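Local coordinates for glycine cleavage system H protein 1 (Mycobacterium marinum, PDB 3TZU), which probably shuttles the methylamine group of glycine from the P protein to the T protein of the glycine cleavage system, on a lipoyl arm, at residues T94-D99 with G111-V116. Numbering follows the deposited sequence.
Sequences TAAVDD and GWLYSV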
ATOM      1  N   THR A  94     -16.932  -4.712  14.556  1.00 38.23           N
ATOM      2  CA  THR A  94     -17.858  -5.173  13.534  1.00 38.75           C
ATOM      3  C   THR A  94     -18.428  -4.053  12.660  1.00 38.81           C
ATOM      4  O   THR A  94     -18.735  -4.298  11.494  1.00 38.04           O
ATOM      5  CB  THR A  94     -18.998  -5.980  14.182  1.00 41.53           C
ATOM      6  OG1 THR A  94     -18.457  -7.213  14.650  1.00 41.42           O
ATOM      7  CG2 THR A  94     -20.127  -6.254  13.201  1.00 42.59           C
ATOM      8  N   ALA A  95     -18.575  -2.846  13.210  1.00 39.78           N
ATOM      9  CA  ALA A  95     -18.983  -1.686  12.400  1.00 40.42           C
ATOM     10  C   ALA A  95     -17.948  -1.453  11.282  1.00 38.03           C
ATOM     11  O   ALA A  95     -18.307  -1.093  10.171  1.00 38.60           O
ATOM     12  CB  ALA A  95     -19.142  -0.441  13.252  1.00 41.35           C
ATOM     13  N   ALA A  96     -16.674  -1.687  11.592  1.00 36.04           N
ATOM     14  CA  ALA A  96     -15.587  -1.564  10.631  1.00 34.02           C
ATOM     15  C   ALA A  96     -15.702  -2.600   9.516  1.00 33.56           C
ATOM     16  O   ALA A  96     -15.561  -2.257   8.340  1.00 33.93           O
ATOM     17  CB  ALA A  96     -14.256  -1.714  11.342  1.00 32.03           C
ATOM     18  N   VAL A  97     -15.937  -3.861   9.884  1.00 33.53           N
ATOM     19  CA  VAL A  97     -16.118  -4.944   8.921  1.00 33.00           C
ATOM     20  C   VAL A  97     -17.322  -4.678   8.046  1.00 34.85           C
ATOM     21  O   VAL A  97     -17.263  -4.865   6.826  1.00 33.74           O
ATOM     22  CB  VAL A  97     -16.303  -6.328   9.616  1.00 33.73           C
ATOM     23  CG1 VAL A  97     -16.920  -7.368   8.670  1.00 33.54           C
ATOM     24  CG2 VAL A  97     -14.973  -6.823  10.177  1.00 32.02           C
ATOM     25  N   ASP A  98     -18.419  -4.258   8.671  1.00 37.67           N
ATOM     26  CA  ASP A  98     -19.659  -4.008   7.950  1.00 39.95           C
ATOM     27  C   ASP A  98     -19.590  -2.824   7.007  1.00 40.41           C
ATOM     28  O   ASP A  98     -20.152  -2.881   5.932  1.00 41.38           O
ATOM     29  CB  ASP A  98     -20.809  -3.787   8.914  1.00 43.00           C
ATOM     30  CG  ASP A  98     -21.314  -5.073   9.525  1.00 44.20           C
ATOM     31  OD1 ASP A  98     -20.801  -6.160   9.191  1.00 43.43           O
ATOM     32  OD2 ASP A  98     -22.226  -4.988  10.348  1.00 46.42           O
ATOM     33  N   ASP A  99     -18.922  -1.752   7.411  1.00 40.76           N
ATOM     34  CA  ASP A  99     -18.818  -0.545   6.581  1.00 41.21           C
ATOM     35  C   ASP A  99     -17.354  -0.157   6.477  1.00 38.20           C
ATOM     36  O   ASP A  99     -16.904   0.755   7.146  1.00 38.32           O
ATOM     37  CB  ASP A  99     -19.662   0.593   7.173  1.00 44.26           C
ATOM     38  CG  ASP A  99     -19.666   1.867   6.297  1.00 45.43           C
ATOM     39  OD1 ASP A  99     -19.199   1.853   5.130  1.00 44.01           O
ATOM     40  OD2 ASP A  99     -20.146   2.906   6.802  1.00 48.60           O
ATOM     41  N   GLY A 111     -12.345   3.646  13.122  1.00 33.31           N
ATOM     42  CA  GLY A 111     -11.858   2.590  12.249  1.00 30.90           C
ATOM     43  C   GLY A 111     -10.901   1.563  12.852  1.00 29.44           C
ATOM     44  O   GLY A 111     -10.328   0.760  12.124  1.00 27.98           O
ATOM     45  N   TRP A 112     -10.723   1.567  14.169  1.00 30.12           N
ATOM     46  CA  TRP A 112      -9.976   0.495  14.844  1.00 29.22           C
ATOM     47  C   TRP A 112     -10.560  -0.860  14.459  1.00 28.84           C
ATOM     48  O   TRP A 112     -11.761  -0.978  14.151  1.00 29.80           O
ATOM     49  CB  TRP A 112     -10.016   0.699  16.358  1.00 30.97           C
ATOM     50  CG  TRP A 112     -11.380   0.491  16.956  1.00 33.37           C
ATOM     51  CD1 TRP A 112     -12.438   1.395  17.007  1.00 35.44           C
ATOM     52  CD2 TRP A 112     -11.896  -0.723  17.582  1.00 34.51           C
ATOM     53  NE1 TRP A 112     -13.526   0.843  17.605  1.00 37.30           N
ATOM     54  CE2 TRP A 112     -13.274  -0.425  17.975  1.00 37.10           C
ATOM     55  CE3 TRP A 112     -11.378  -1.980  17.846  1.00 33.83           C
ATOM     56  CZ2 TRP A 112     -14.074  -1.362  18.621  1.00 38.99           C
ATOM     57  CZ3 TRP A 112     -12.191  -2.918  18.499  1.00 35.51           C
ATOM     58  CH2 TRP A 112     -13.503  -2.617  18.876  1.00 38.18           C
ATOM     59  N   LEU A 113      -9.722  -1.890  14.451  1.00 27.07           N
ATOM     60  CA  LEU A 113     -10.107  -3.168  13.835  1.00 26.33           C
ATOM     61  C   LEU A 113     -10.395  -4.240  14.859  1.00 27.40           C
ATOM     62  O   LEU A 113     -11.305  -5.037  14.667  1.00 28.81           O
ATOM     63  CB  LEU A 113      -9.004  -3.647  12.884  1.00 24.08           C
ATOM     64  CG  LEU A 113      -8.752  -2.796  11.619  1.00 22.99           C
ATOM     65  CD1 LEU A 113      -7.681  -3.427  10.713  1.00 21.11           C
ATOM     66  CD2 LEU A 113     -10.044  -2.550  10.848  1.00 23.31           C
ATOM     67  N   TYR A 114      -9.601  -4.285  15.926  1.00 27.68           N
ATOM     68  CA  TYR A 114      -9.782  -5.268  17.004  1.00 28.86           C
ATOM     69  C   TYR A 114      -9.045  -4.844  18.266  1.00 29.59           C
ATOM     70  O   TYR A 114      -8.303  -3.878  18.265  1.00 28.93           O
ATOM     71  CB  TYR A 114      -9.362  -6.704  16.563  1.00 28.02           C
ATOM     72  CG  TYR A 114      -7.888  -6.936  16.282  1.00 26.05           C
ATOM     73  CD1 TYR A 114      -6.993  -7.164  17.306  1.00 26.50           C
ATOM     74  CD2 TYR A 114      -7.403  -6.970  14.975  1.00 24.48           C
ATOM     75  CE1 TYR A 114      -5.640  -7.390  17.054  1.00 25.32           C
ATOM     76  CE2 TYR A 114      -6.047  -7.184  14.706  1.00 23.30           C
ATOM     77  CZ  TYR A 114      -5.173  -7.392  15.761  1.00 23.68           C
ATOM     78  OH  TYR A 114      -3.834  -7.613  15.527  1.00 22.99           O
ATOM     79  N   SER A 115      -9.293  -5.549  19.365  1.00 31.28           N
ATOM     80  CA  SER A 115      -8.517  -5.345  20.585  1.00 31.81           C
ATOM     81  C   SER A 115      -7.943  -6.677  21.004  1.00 31.87           C
ATOM     82  O   SER A 115      -8.598  -7.725  20.858  1.00 32.63           O
ATOM     83  CB  SER A 115      -9.364  -4.756  21.708  1.00 34.21           C
ATOM     84  OG  SER A 115     -10.121  -5.755  22.353  1.00 36.33           O
ATOM     85  N   VAL A 116      -6.715  -6.626  21.504  1.00 31.24           N
ATOM     86  CA  VAL A 116      -5.972  -7.811  21.914  1.00 31.55           C
ATOM     87  C   VAL A 116      -5.521  -7.630  23.368  1.00 33.52           C
ATOM     88  O   VAL A 116      -5.287  -6.499  23.799  1.00 33.42           O
ATOM     89  CB  VAL A 116      -4.761  -8.072  20.962  1.00 29.10           C
ATOM     90  CG1 VAL A 116      -3.867  -6.830  20.832  1.00 27.73           C
ATOM     91  CG2 VAL A 116      -3.946  -9.272  21.413  1.00 29.43           C
TER
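Ala96 makes the whole contact from the helix side: its methyl is aimed at the 111-116 segment, and Ala96 CB sits 3.8 Å from Trp112 O and 4.3 Å from Leu113 CD2. This is the tight spot, small and buried, where Ala96 CB is the part of helix 94-98 that meets the loop at 111-113; CA of Ala96 and CA of Gly111 are 5.8 Å apart. The contact as a whole buries about 93 Å², both segments summed. Leu113 reaches Ala96 with one branch alone. Its CA–CB bond does not aim at the helix, but with CD1 extended (chi2 -177°) the other methyl, CD2, is turned back toward the alanine. Trp112 contributes its backbone rather than its ring: the side chain leaves the backbone pointing away from the helix, and the indole swings back only as far as Trp112 CH2, 5.9 Å from Thr94 N. The Trp112 oxygen that Ala96 touches is not left bare, since Asn93 ND2 donates a hydrogen bond to it, while OD1 of the same side chain weakly accepts from Ala96 N at the start of the helix.

The other side of the helix is loose: Thr94, Ala95 and Asp98 are exposed.

Within the lipoyl-domain-like fold, the contact joins the helix following strand 88-92 to the run into strand 114-118, its antiparallel neighbour. Leu113 and Tyr114 both face Val38, forming a classic beta bulge against strand 36-40, and Leu56 packs on both Val97 and Leu113.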